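Local coordinates for coat protein (Turnip yellow mosaic virus, PDB 2FZ2) that forms the T=3 icosahedral shell of the virus, 180 copies self-assembling to enclose the single-stranded RNA genome, at residues 33-39 with 171-177; 103-107 with 153-157; 74-78 with 91-95. All blocks are in the same frame, centred on the assembly; numbering follows the deposited sequence.

All three contacts belong to one jelly-roll sandwich and are largely buried, but they hold it together differently. Contact 1 lies within a sheet: two neighbouring strands zipped by backbone hydrogen bonds, with side chains on both faces that meet other subunits. Contact 3 spans the interior between the two sheets and is almost entirely apolar. Contact 2 adds a turn to the far side of the second sheet, again by packing rather than by hydrogen bonds. The sheets tie them together: 171-177 of contact 1 pairs with 74-78 of contact 3 through Thr-172 and Ser-174, while 153-157 of contact 2 pairs with 91-95 of contact 3 through Leu-154 and Ser-156.

Contact 1: residues 33-39 with 171-177; sequences QPFQSEV and ITVSGTL
Phe-35 lies over Gly-175 where 33-39 and 171-177 run antiparallel, their axes at 164°, as the first and last strands (B and I) of the viral jelly roll. The backbone bonding is regular. Gln-33 with Leu-177, Phe-35 with Gly-175 and Ser-37 with Val-173 are hydrogen-bonded pairs that exchange two bonds each, and Val-39 N adds one more to Ile-171 O. The bond from Ser-37 N to Val-173 O, 2.8 Å, is almost straight at 175°, whereas Gly-175 N reaches Phe-35 O at 3.3 Å. Pro-34 pairs with Thr-176 at a non-hydrogen-bonded position, where its lack of an N-H costs this strand pair nothing; its CA makes a CA-H...O contact of 3.3 Å with Gly-175 O.

Apolar packing gathers on the face of Phe-35, Val-173 and Leu-177. With chi1 at 62°, CG of Phe-35 stands between its own N and carbonyl carbon, which folds the ring across the partner strand. Gly-175 N lies 3.7 Å from the ring plane, toward the rim, and the glycine puts no side chain in the way. Helix 57-63 covers this face through Ser-58, Val-59 and Leu-62, and here Gln-33 NE2 is hydrogen-bonded to Phe-65 O of a third subunit. At the far end, Val-39 CB meets Ile-171 CG2 at 3.7 Å.

The other face is more polar and looks toward a second subunit, whose Tyr-111 packs on Pro-34, Gln-36 and Thr-176. Glu-38 OE1 is hydrogen-bonded to Thr-108 OG1 of that subunit. On this face Gln-36 slants over Thr-172 of the partner strand, its CG 3.8 Å from Thr-172 CB, and carries its NE2 to 3.3 Å from Ser-174 OG.

Contact 2: residues 103-107 with 153-157; sequences TPTQI and LLISI
Pro-104 and Leu-154 meet at about a right angle, CG and CD of the proline set against one methyl of the leucine: Pro-104 CD lies 3.8 Å from Leu-154 CD2. Leu-154 has CG beside its backbone N (chi1 -66°) and CD1 extended, leaving CD2 as the branch that meets the proline. The same ring also bears on the strand backbone, with Pro-104 CB 3.5 Å from Ile-155 O.

Ile-107 is the second point of support. Its chain is stretched out (chi2 -175°), so that CD1 alone makes the contact, 3.9 Å from Ser-156 CB and close to Leu-154 O; the same methyl rests on Gly-92 of the next strand. What brings Pro-104 and Ile-107 to the same side is the tight turn between them, in which Ile-107 N bonds to Pro-104 O at 3.1 Å and Gln-106 N to Thr-103 O. Thr-103 OG1 and Thr-105 OG1 share a further hydrogen bond of 2.8 Å across the turn.

Leu-153 and Ile-155 point into the sandwich, toward Trp-95 and Val-93. The turn therefore covers part of the sheet face turned away from the sandwich interior: a short 3-10 segment in the E-F connection of a jelly roll, laid on the CHEF sheet.

Contact 3: residues 74-78 with 91-95; sequences LWVTI and VGVCW
Trp-95 drives its benzo edge at the backbone of 74-78, meeting it between Leu-74 and Val-76. Trp-75 C is close to the indole plane, 3.8 Å from Trp-95 CZ2, so the ring stands edge-on to the strand. CG of Trp-95 is anti to the carbonyl carbon (chi1 -78°), which sends the indole across the gap between the strands. Leu-74 crosses the indole obliquely, CD2 being 3.7 Å from Trp-95 CH2. Val-76 passes the indole in the opposite direction and touches farther back, its CG1 3.7 Å from Trp-95 CZ2. The indole N-H is satisfied too: Trp-95 NE1 is hydrogen-bonded to Val-130 O.

Farther along, Ile-78 and Val-91 reach toward each other, tip to tip, with Ile-78 CD1 3.7 Å from Val-91 CG1. Val-93 fills in between, its CG1 4.3 Å from Val-76 CG1.

The two strands are antiparallel at 176° yet 9.4 Å apart, the spacing of facing sheets and not of paired strands. In the jelly roll, 74-78 hydrogen-bonds to strands 128-131 and 169-182 in the BIDG sheet; 91-95 lies beside strand 151-158 in the CHEF sheet, whose Leu-153, Ile-155 and Ile-157 continue the same apolar interior.

Contact 1: residues 33-39 with 171-177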
ATOM      1  N   GLN D  33     -27.720  96.069  62.148  1.00 10.16           N
ATOM      2  CA  GLN D  33     -28.720  96.878  62.827  1.00  8.34           C
ATOM      3  C   GLN D  33     -29.078  97.991  61.836  1.00 13.51           C
ATOM      4  O   GLN D  33     -28.194  98.570  61.207  1.00 18.75           O
ATOM      5  CB  GLN D  33     -28.151  97.458  64.110  1.00  5.20           C
ATOM      6  CG  GLN D  33     -28.243  96.514  65.286  1.00 15.63           C
ATOM      7  CD  GLN D  33     -29.573  96.588  66.017  1.00 25.83           C
ATOM      8  OE1 GLN D  33     -30.474  97.343  65.644  1.00 35.78           O
ATOM      9  NE2 GLN D  33     -29.700  95.797  67.071  1.00 30.49           N
ATOM     10  N   PRO D  34     -30.378  98.280  61.657  1.00 12.98           N
ATOM     11  CA  PRO D  34     -30.893  99.301  60.745  1.00 13.46           C
ATOM     12  C   PRO D  34     -31.335 100.537  61.500  1.00 14.29           C
ATOM     13  O   PRO D  34     -31.300 100.544  62.720  1.00 22.09           O
ATOM     14  CB  PRO D  34     -32.077  98.606  60.125  1.00 14.30           C
ATOM     15  CG  PRO D  34     -32.631  97.794  61.301  1.00 11.29           C
ATOM     16  CD  PRO D  34     -31.499  97.584  62.302  1.00 16.22           C
ATOM     17  N   PHE D  35     -31.801 101.557  60.785  1.00 14.73           N
ATOM     18  CA  PHE D  35     -32.232 102.786  61.447  1.00 14.91           C
ATOM     19  C   PHE D  35     -32.832 103.814  60.502  1.00 17.55           C
ATOM     20  O   PHE D  35     -32.787 103.680  59.279  1.00 19.40           O
ATOM     21  CB  PHE D  35     -31.031 103.450  62.068  1.00 14.14           C
ATOM     22  CG  PHE D  35     -30.016 103.850  61.047  1.00 21.18           C
ATOM     23  CD1 PHE D  35     -29.947 105.160  60.585  1.00 25.20           C
ATOM     24  CD2 PHE D  35     -29.171 102.895  60.485  1.00 22.65           C
ATOM     25  CE1 PHE D  35     -29.051 105.512  59.573  1.00 19.87           C
ATOM     26  CE2 PHE D  35     -28.274 103.238  59.477  1.00 15.59           C
ATOM     27  CZ  PHE D  35     -28.216 104.550  59.020  1.00 17.82           C
ATOM     28  N   GLN D  36     -33.375 104.862  61.105  1.00 15.83           N
ATOM     29  CA  GLN D  36     -33.911 105.985  60.368  1.00 12.70           C
ATOM     30  C   GLN D  36     -33.587 107.162  61.263  1.00 15.71           C
ATOM     31  O   GLN D  36     -33.888 107.144  62.469  1.00 19.50           O
ATOM     32  CB  GLN D  36     -35.416 105.873  60.168  1.00 14.78           C
ATOM     33  CG  GLN D  36     -36.002 107.070  59.428  1.00 23.79           C
ATOM     34  CD  GLN D  36     -37.184 106.707  58.543  1.00 32.73           C
ATOM     35  OE1 GLN D  36     -38.222 107.368  58.576  1.00 31.85           O
ATOM     36  NE2 GLN D  36     -37.031 105.653  57.743  1.00 46.52           N
ATOM     37  N   SER D  37     -32.926 108.164  60.695  1.00 16.16           N
ATOM     38  CA  SER D  37     -32.569 109.340  61.467  1.00 17.38           C
ATOM     39  C   SER D  37     -33.201 110.558  60.847  1.00 16.19           C
ATOM     40  O   SER D  37     -33.153 110.746  59.632  1.00 10.19           O
ATOM     41  CB  SER D  37     -31.050 109.527  61.526  1.00 22.05           C
ATOM     42  OG  SER D  37     -30.684 110.397  62.593  1.00 33.60           O
ATOM     43  N   GLU D  38     -33.819 111.373  61.694  1.00 20.85           N
ATOM     44  CA  GLU D  38     -34.454 112.588  61.233  1.00 16.71           C
ATOM     45  C   GLU D  38     -33.318 113.495  60.826  1.00 18.24           C
ATOM     46  O   GLU D  38     -32.334 113.635  61.560  1.00 25.27           O
ATOM     47  CB  GLU D  38     -35.260 113.222  62.360  1.00 20.45           C
ATOM     48  CG  GLU D  38     -36.714 112.791  62.358  1.00 28.86           C
ATOM     49  CD  GLU D  38     -37.418 113.106  63.657  1.00 38.77           C
ATOM     50  OE1 GLU D  38     -38.402 112.400  63.983  1.00 41.39           O
ATOM     51  OE2 GLU D  38     -36.985 114.060  64.349  1.00 48.24           O
ATOM     52  N   VAL D  39     -33.442 114.089  59.646  1.00 16.88           N
ATOM     53  CA  VAL D  39     -32.414 114.981  59.130  1.00 14.98           C
ATOM     54  C   VAL D  39     -32.878 116.421  59.096  1.00 16.74           C
ATOM     55  O   VAL D  39     -32.123 117.324  59.439  1.00 17.28           O
ATOM     56  CB  VAL D  39     -32.013 114.619  57.702  1.00 10.29           C
ATOM     57  CG1 VAL D  39     -30.911 115.542  57.248  1.00 13.23           C
ATOM     58  CG2 VAL D  39     -31.578 113.155  57.619  1.00 18.90           C
ATOM     59  N   ILE D 171     -37.151 115.119  55.816  1.00  8.62           N
ATOM     60  CA  ILE D 171     -36.058 114.411  55.237  1.00 12.17           C
ATOM     61  C   ILE D 171     -35.420 113.551  56.270  1.00 11.67           C
ATOM     62  O   ILE D 171     -34.957 114.030  57.294  1.00 13.42           O
ATOM     63  CB  ILE D 171     -35.043 115.347  54.680  1.00  5.20           C
ATOM     64  CG1 ILE D 171     -35.563 115.901  53.359  1.00 14.88           C
ATOM     65  CG2 ILE D 171     -33.745 114.596  54.446  1.00 23.42           C
ATOM     66  CD1 ILE D 171     -35.593 117.383  53.301  1.00  5.20           C
ATOM     67  N   THR D 172     -35.433 112.262  55.994  1.00 14.40           N
ATOM     68  CA  THR D 172     -34.843 111.304  56.884  1.00 14.77           C
ATOM     69  C   THR D 172     -33.861 110.540  56.064  1.00 17.80           C
ATOM     70  O   THR D 172     -33.977 110.418  54.844  1.00 19.45           O
ATOM     71  CB  THR D 172     -35.858 110.291  57.427  1.00 17.30           C
ATOM     72  OG1 THR D 172     -35.945 109.164  56.538  1.00 17.22           O
ATOM     73  CG2 THR D 172     -37.201 110.930  57.550  1.00 21.40           C
ATOM     74  N   VAL D 173     -32.877 110.023  56.755  1.00 17.33           N
ATOM     75  CA  VAL D 173     -31.896 109.235  56.105  1.00 15.04           C
ATOM     76  C   VAL D 173     -32.032 107.912  56.830  1.00 13.78           C
ATOM     77  O   VAL D 173     -32.303 107.878  58.027  1.00 19.13           O
ATOM     78  CB  VAL D 173     -30.542 109.852  56.305  1.00 15.57           C
ATOM     79  CG1 VAL D 173     -29.913 109.316  57.551  1.00 10.11           C
ATOM     80  CG2 VAL D 173     -29.691 109.586  55.090  1.00 27.00           C
ATOM     81  N   SER D 174     -31.880 106.822  56.106  1.00 14.22           N
ATOM     82  CA  SER D 174     -32.005 105.524  56.722  1.00 10.89           C
ATOM     83  C   SER D 174     -31.038 104.578  56.049  1.00 12.91           C
ATOM     84  O   SER D 174     -30.483 104.871  54.984  1.00 17.62           O
ATOM     85  CB  SER D 174     -33.438 105.021  56.575  1.00  8.75           C
ATOM     86  OG  SER D 174     -34.250 106.049  56.023  1.00 19.31           O
ATOM     87  N   GLY D 175     -30.834 103.441  56.688  1.00 16.11           N
ATOM     88  CA  GLY D 175     -29.928 102.444  56.166  1.00 18.26           C
ATOM     89  C   GLY D 175     -29.704 101.401  57.241  1.00 20.64           C
ATOM     90  O   GLY D 175     -30.420 101.354  58.248  1.00 20.42           O
ATOM     91  N   THR D 176     -28.707 100.558  57.041  1.00 19.43           N
ATOM     92  CA  THR D 176     -28.414  99.523  58.012  1.00 16.65           C
ATOM     93  C   THR D 176     -26.902  99.305  58.036  1.00 16.07           C
ATOM     94  O   THR D 176     -26.228  99.446  57.009  1.00 16.74           O
ATOM     95  CB  THR D 176     -29.182  98.208  57.658  1.00 21.04           C
ATOM     96  OG1 THR D 176     -28.263  97.114  57.569  1.00 21.92           O
ATOM     97  CG2 THR D 176     -29.932  98.352  56.328  1.00 15.39           C
ATOM     98  N   LEU D 177     -26.357  98.991  59.206  1.00 11.55           N
ATOM     99  CA  LEU D 177     -24.917  98.782  59.306  1.00 14.48           C
ATOM    100  C   LEU D 177     -24.550  97.468  59.992  1.00 14.13           C
ATOM    101  O   LEU D 177     -25.344  96.905  60.746  1.00 15.77           O
ATOM    102  CB  LEU D 177     -24.264  99.972  60.030  1.00  5.20           C
ATOM    103  CG  LEU D 177     -25.149 100.659  61.060  1.00  5.87           C
ATOM    104  CD1 LEU D 177     -25.272  99.710  62.185  1.00  5.20           C
ATOM    105  CD2 LEU D 177     -24.584 101.958  61.550  1.00  5.20           C
TER

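Contact 2: residues 103-107 with 153-157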
ATOM      1  N   THR D 103     -20.160 122.764  49.814  1.00 13.70           N
ATOM      2  CA  THR D 103     -21.212 123.220  50.678  1.00 15.55           C
ATOM      3  C   THR D 103     -22.503 123.080  49.882  1.00 14.26           C
ATOM      4  O   THR D 103     -22.491 123.113  48.653  1.00 18.63           O
ATOM      5  CB  THR D 103     -20.943 124.687  51.102  1.00 18.51           C
ATOM      6  OG1 THR D 103     -22.174 125.413  51.209  1.00 35.02           O
ATOM      7  CG2 THR D 103     -20.055 125.368  50.085  1.00 20.42           C
ATOM      8  N   PRO D 104     -23.631 122.878  50.571  1.00 12.36           N
ATOM      9  CA  PRO D 104     -24.926 122.732  49.900  1.00 12.26           C
ATOM     10  C   PRO D 104     -25.210 123.808  48.843  1.00 17.40           C
ATOM     11  O   PRO D 104     -25.902 123.554  47.855  1.00 24.21           O
ATOM     12  CB  PRO D 104     -25.922 122.784  51.051  1.00 14.12           C
ATOM     13  CG  PRO D 104     -25.153 122.265  52.223  1.00  7.38           C
ATOM     14  CD  PRO D 104     -23.752 122.756  52.035  1.00 12.14           C
ATOM     15  N   THR D 105     -24.685 125.007  49.062  1.00 18.89           N
ATOM     16  CA  THR D 105     -24.873 126.114  48.129  1.00 23.86           C
ATOM     17  C   THR D 105     -24.433 125.726  46.720  1.00 23.75           C
ATOM     18  O   THR D 105     -25.034 126.125  45.717  1.00 26.78           O
ATOM     19  CB  THR D 105     -24.042 127.337  48.555  1.00 29.43           C
ATOM     20  OG1 THR D 105     -23.869 127.338  49.981  1.00 36.51           O
ATOM     21  CG2 THR D 105     -24.735 128.617  48.124  1.00 35.81           C
ATOM     22  N   GLN D 106     -23.378 124.931  46.658  1.00 21.41           N
ATOM     23  CA  GLN D 106     -22.832 124.510  45.386  1.00 24.02           C
ATOM     24  C   GLN D 106     -23.165 123.079  44.989  1.00 17.03           C
ATOM     25  O   GLN D 106     -22.342 122.396  44.389  1.00 13.51           O
ATOM     26  CB  GLN D 106     -21.315 124.690  45.408  1.00 34.24           C
ATOM     27  CG  GLN D 106     -20.656 124.314  46.726  1.00 41.21           C
ATOM     28  CD  GLN D 106     -19.537 125.258  47.099  1.00 48.41           C
ATOM     29  OE1 GLN D 106     -18.372 124.856  47.195  1.00 51.32           O
ATOM     30  NE2 GLN D 106     -19.882 126.526  47.317  1.00 53.90           N
ATOM     31  N   ILE D 107     -24.369 122.622  45.296  1.00 14.33           N
ATOM     32  CA  ILE D 107     -24.736 121.258  44.937  1.00 10.88           C
ATOM     33  C   ILE D 107     -24.765 121.122  43.422  1.00 10.09           C
ATOM     34  O   ILE D 107     -24.329 120.129  42.830  1.00  9.76           O
ATOM     35  CB  ILE D 107     -26.124 120.890  45.475  1.00  9.79           C
ATOM     36  CG1 ILE D 107     -26.064 120.734  46.997  1.00 13.71           C
ATOM     37  CG2 ILE D 107     -26.604 119.601  44.814  1.00  5.20           C
ATOM     38  CD1 ILE D 107     -27.349 120.251  47.634  1.00 17.61           C
ATOM     39  N   LEU D 153     -23.838 114.009  53.888  1.00 13.25           N
ATOM     40  CA  LEU D 153     -24.999 114.345  53.087  1.00  8.67           C
ATOM     41  C   LEU D 153     -25.239 115.839  53.018  1.00 12.45           C
ATOM     42  O   LEU D 153     -25.233 116.534  54.038  1.00 19.70           O
ATOM     43  CB  LEU D 153     -26.240 113.654  53.630  1.00  5.92           C
ATOM     44  CG  LEU D 153     -27.530 114.076  52.942  1.00 10.10           C
ATOM     45  CD1 LEU D 153     -27.784 113.189  51.742  1.00 15.52           C
ATOM     46  CD2 LEU D 153     -28.664 113.977  53.918  1.00 10.75           C
ATOM     47  N   LEU D 154     -25.459 116.325  51.803  1.00 13.23           N
ATOM     48  CA  LEU D 154     -25.692 117.737  51.585  1.00 12.91           C
ATOM     49  C   LEU D 154     -27.121 117.988  51.194  1.00 13.45           C
ATOM     50  O   LEU D 154     -27.614 117.374  50.248  1.00 19.28           O
ATOM     51  CB  LEU D 154     -24.776 118.240  50.480  1.00 12.99           C
ATOM     52  CG  LEU D 154     -23.302 118.191  50.862  1.00 11.67           C
ATOM     53  CD1 LEU D 154     -22.438 118.720  49.738  1.00 15.13           C
ATOM     54  CD2 LEU D 154     -23.100 119.022  52.109  1.00 19.45           C
ATOM     55  N   ILE D 155     -27.784 118.893  51.907  1.00  9.18           N
ATOM     56  CA  ILE D 155     -29.175 119.228  51.590  1.00 12.31           C
ATOM     57  C   ILE D 155     -29.391 120.727  51.469  1.00 15.47           C
ATOM     58  O   ILE D 155     -28.930 121.501  52.314  1.00 17.50           O
ATOM     59  CB  ILE D 155     -30.160 118.752  52.661  1.00 11.86           C
ATOM     60  CG1 ILE D 155     -30.043 117.247  52.876  1.00  8.41           C
ATOM     61  CG2 ILE D 155     -31.557 119.119  52.244  1.00 11.70           C
ATOM     62  CD1 ILE D 155     -30.352 116.459  51.667  1.00  8.41           C
ATOM     63  N   SER D 156     -30.126 121.135  50.442  1.00 12.25           N
ATOM     64  CA  SER D 156     -30.389 122.548  50.243  1.00 18.11           C
ATOM     65  C   SER D 156     -31.884 122.776  50.104  1.00 18.61           C
ATOM     66  O   SER D 156     -32.557 122.090  49.331  1.00 23.48           O
ATOM     67  CB  SER D 156     -29.645 123.044  48.991  1.00 24.55           C
ATOM     68  OG  SER D 156     -30.528 123.308  47.903  1.00 34.64           O
ATOM     69  N   ILE D 157     -32.411 123.734  50.859  1.00 14.60           N
ATOM     70  CA  ILE D 157     -33.834 124.033  50.782  1.00 14.37           C
ATOM     71  C   ILE D 157     -34.057 125.457  50.323  1.00 19.93           C
ATOM     72  O   ILE D 157     -33.410 126.388  50.810  1.00 29.87           O
ATOM     73  CB  ILE D 157     -34.530 123.870  52.141  1.00 11.66           C
ATOM     74  CG1 ILE D 157     -34.311 122.463  52.678  1.00 11.25           C
ATOM     75  CG2 ILE D 157     -36.014 124.111  51.997  1.00  9.32           C
ATOM     76  CD1 ILE D 157     -34.678 121.402  51.713  1.00  5.20           C
TER

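Contact 3: residues 74-78 with 91-95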
ATOM      1  N   LEU D  74     -27.365 102.614  52.548  1.00 16.25           N
ATOM      2  CA  LEU D  74     -27.722 103.921  53.063  1.00 13.40           C
ATOM      3  C   LEU D  74     -28.377 104.784  52.006  1.00 14.60           C
ATOM      4  O   LEU D  74     -27.932 104.812  50.863  1.00 22.81           O
ATOM      5  CB  LEU D  74     -26.465 104.622  53.569  1.00  5.20           C
ATOM      6  CG  LEU D  74     -26.582 106.130  53.728  1.00  5.20           C
ATOM      7  CD1 LEU D  74     -27.489 106.389  54.908  1.00 14.27           C
ATOM      8  CD2 LEU D  74     -25.220 106.774  53.941  1.00  5.20           C
ATOM      9  N   TRP D  75     -29.429 105.491  52.392  1.00  8.41           N
ATOM     10  CA  TRP D  75     -30.105 106.372  51.465  1.00  9.19           C
ATOM     11  C   TRP D  75     -30.815 107.441  52.249  1.00  8.78           C
ATOM     12  O   TRP D  75     -30.891 107.386  53.468  1.00 10.13           O
ATOM     13  CB  TRP D  75     -31.128 105.613  50.629  1.00  7.02           C
ATOM     14  CG  TRP D  75     -32.298 105.147  51.428  1.00 18.78           C
ATOM     15  CD1 TRP D  75     -33.443 105.841  51.700  1.00 20.70           C
ATOM     16  CD2 TRP D  75     -32.424 103.892  52.094  1.00 21.62           C
ATOM     17  NE1 TRP D  75     -34.277 105.092  52.499  1.00 21.49           N
ATOM     18  CE2 TRP D  75     -33.671 103.891  52.755  1.00 17.57           C
ATOM     19  CE3 TRP D  75     -31.601 102.764  52.199  1.00 24.79           C
ATOM     20  CZ2 TRP D  75     -34.110 102.810  53.507  1.00 23.53           C
ATOM     21  CZ3 TRP D  75     -32.039 101.687  52.947  1.00 18.44           C
ATOM     22  CH2 TRP D  75     -33.280 101.719  53.591  1.00 22.71           C
ATOM     23  N   VAL D  76     -31.350 108.413  51.529  1.00  9.66           N
ATOM     24  CA  VAL D  76     -32.068 109.501  52.150  1.00  9.47           C
ATOM     25  C   VAL D  76     -33.429 109.577  51.492  1.00  8.89           C
ATOM     26  O   VAL D  76     -33.569 109.378  50.282  1.00 13.05           O
ATOM     27  CB  VAL D  76     -31.346 110.820  51.928  1.00  8.73           C
ATOM     28  CG1 VAL D  76     -30.947 110.928  50.466  1.00  5.20           C
ATOM     29  CG2 VAL D  76     -32.234 111.984  52.338  1.00  5.20           C
ATOM     30  N   THR D  77     -34.438 109.872  52.295  1.00 11.33           N
ATOM     31  CA  THR D  77     -35.786 109.969  51.789  1.00  8.32           C
ATOM     32  C   THR D  77     -36.384 111.345  51.997  1.00  8.81           C
ATOM     33  O   THR D  77     -36.201 111.976  53.041  1.00 10.67           O
ATOM     34  CB  THR D  77     -36.724 109.006  52.499  1.00  8.25           C
ATOM     35  OG1 THR D  77     -36.065 107.761  52.787  1.00 15.08           O
ATOM     36  CG2 THR D  77     -37.944 108.804  51.653  1.00  5.20           C
ATOM     37  N   ILE D  78     -37.105 111.817  50.995  1.00 10.50           N
ATOM     38  CA  ILE D  78     -37.776 113.093  51.126  1.00  9.00           C
ATOM     39  C   ILE D  78     -39.228 112.714  51.267  1.00 15.37           C
ATOM     40  O   ILE D  78     -39.791 112.071  50.380  1.00 15.11           O
ATOM     41  CB  ILE D  78     -37.648 113.944  49.886  1.00  8.07           C
ATOM     42  CG1 ILE D  78     -36.185 114.052  49.492  1.00 11.09           C
ATOM     43  CG2 ILE D  78     -38.282 115.297  50.138  1.00 10.21           C
ATOM     44  CD1 ILE D  78     -35.835 115.315  48.748  1.00  5.20           C
ATOM     45  N   VAL D  91     -35.678 121.318  46.663  1.00 12.79           N
ATOM     46  CA  VAL D  91     -34.775 120.570  47.507  1.00 14.19           C
ATOM     47  C   VAL D  91     -33.584 120.073  46.725  1.00 19.81           C
ATOM     48  O   VAL D  91     -33.726 119.516  45.624  1.00 20.85           O
ATOM     49  CB  VAL D  91     -35.468 119.379  48.105  1.00  5.20           C
ATOM     50  CG1 VAL D  91     -34.633 118.803  49.213  1.00 10.05           C
ATOM     51  CG2 VAL D  91     -36.821 119.792  48.600  1.00 15.58           C
ATOM     52  N   GLY D  92     -32.410 120.275  47.311  1.00 21.58           N
ATOM     53  CA  GLY D  92     -31.179 119.858  46.676  1.00 18.36           C
ATOM     54  C   GLY D  92     -30.563 118.752  47.481  1.00 15.55           C
ATOM     55  O   GLY D  92     -30.627 118.765  48.715  1.00 16.60           O
ATOM     56  N   VAL D  93     -29.948 117.806  46.783  1.00 13.29           N
ATOM     57  CA  VAL D  93     -29.350 116.671  47.449  1.00 17.13           C
ATOM     58  C   VAL D  93     -28.076 116.172  46.827  1.00 17.60           C
ATOM     59  O   VAL D  93     -27.953 116.077  45.603  1.00 23.43           O
ATOM     60  CB  VAL D  93     -30.316 115.495  47.471  1.00 13.53           C
ATOM     61  CG1 VAL D  93     -29.655 114.277  48.081  1.00 18.76           C
ATOM     62  CG2 VAL D  93     -31.540 115.872  48.221  1.00  7.83           C
ATOM     63  N   CYS D  94     -27.135 115.817  47.688  1.00 19.58           N
ATOM     64  CA  CYS D  94     -25.886 115.295  47.208  1.00 18.21           C
ATOM     65  C   CYS D  94     -25.088 114.496  48.210  1.00 16.88           C
ATOM     66  O   CYS D  94     -24.839 114.929  49.338  1.00 19.56           O
ATOM     67  CB  CYS D  94     -25.028 116.416  46.662  1.00 16.61           C
ATOM     68  SG  CYS D  94     -23.864 115.766  45.475  1.00 23.66           S
ATOM     69  N   TRP D  95     -24.698 113.307  47.776  1.00 13.41           N
ATOM     70  CA  TRP D  95     -23.906 112.424  48.602  1.00 15.20           C
ATOM     71  C   TRP D  95     -22.468 112.763  48.256  1.00 18.03           C
ATOM     72  O   TRP D  95     -22.114 112.891  47.085  1.00 18.07           O
ATOM     73  CB  TRP D  95     -24.210 110.967  48.263  1.00 20.12           C
ATOM     74  CG  TRP D  95     -25.495 110.454  48.841  1.00 13.56           C
ATOM     75  CD1 TRP D  95     -26.583 110.005  48.154  1.00 19.95           C
ATOM     76  CD2 TRP D  95     -25.807 110.308  50.223  1.00 14.38           C
ATOM     77  NE1 TRP D  95     -27.558 109.585  49.026  1.00 16.61           N
ATOM     78  CE2 TRP D  95     -27.106 109.761  50.304  1.00 14.25           C
ATOM     79  CE3 TRP D  95     -25.115 110.586  51.402  1.00 16.71           C
ATOM     80  CZ2 TRP D  95     -27.724 109.487  51.516  1.00 15.71           C
ATOM     81  CZ3 TRP D  95     -25.727 110.314  52.606  1.00 15.20           C
ATOM     82  CH2 TRP D  95     -27.022 109.769  52.657  1.00 18.46           C
TER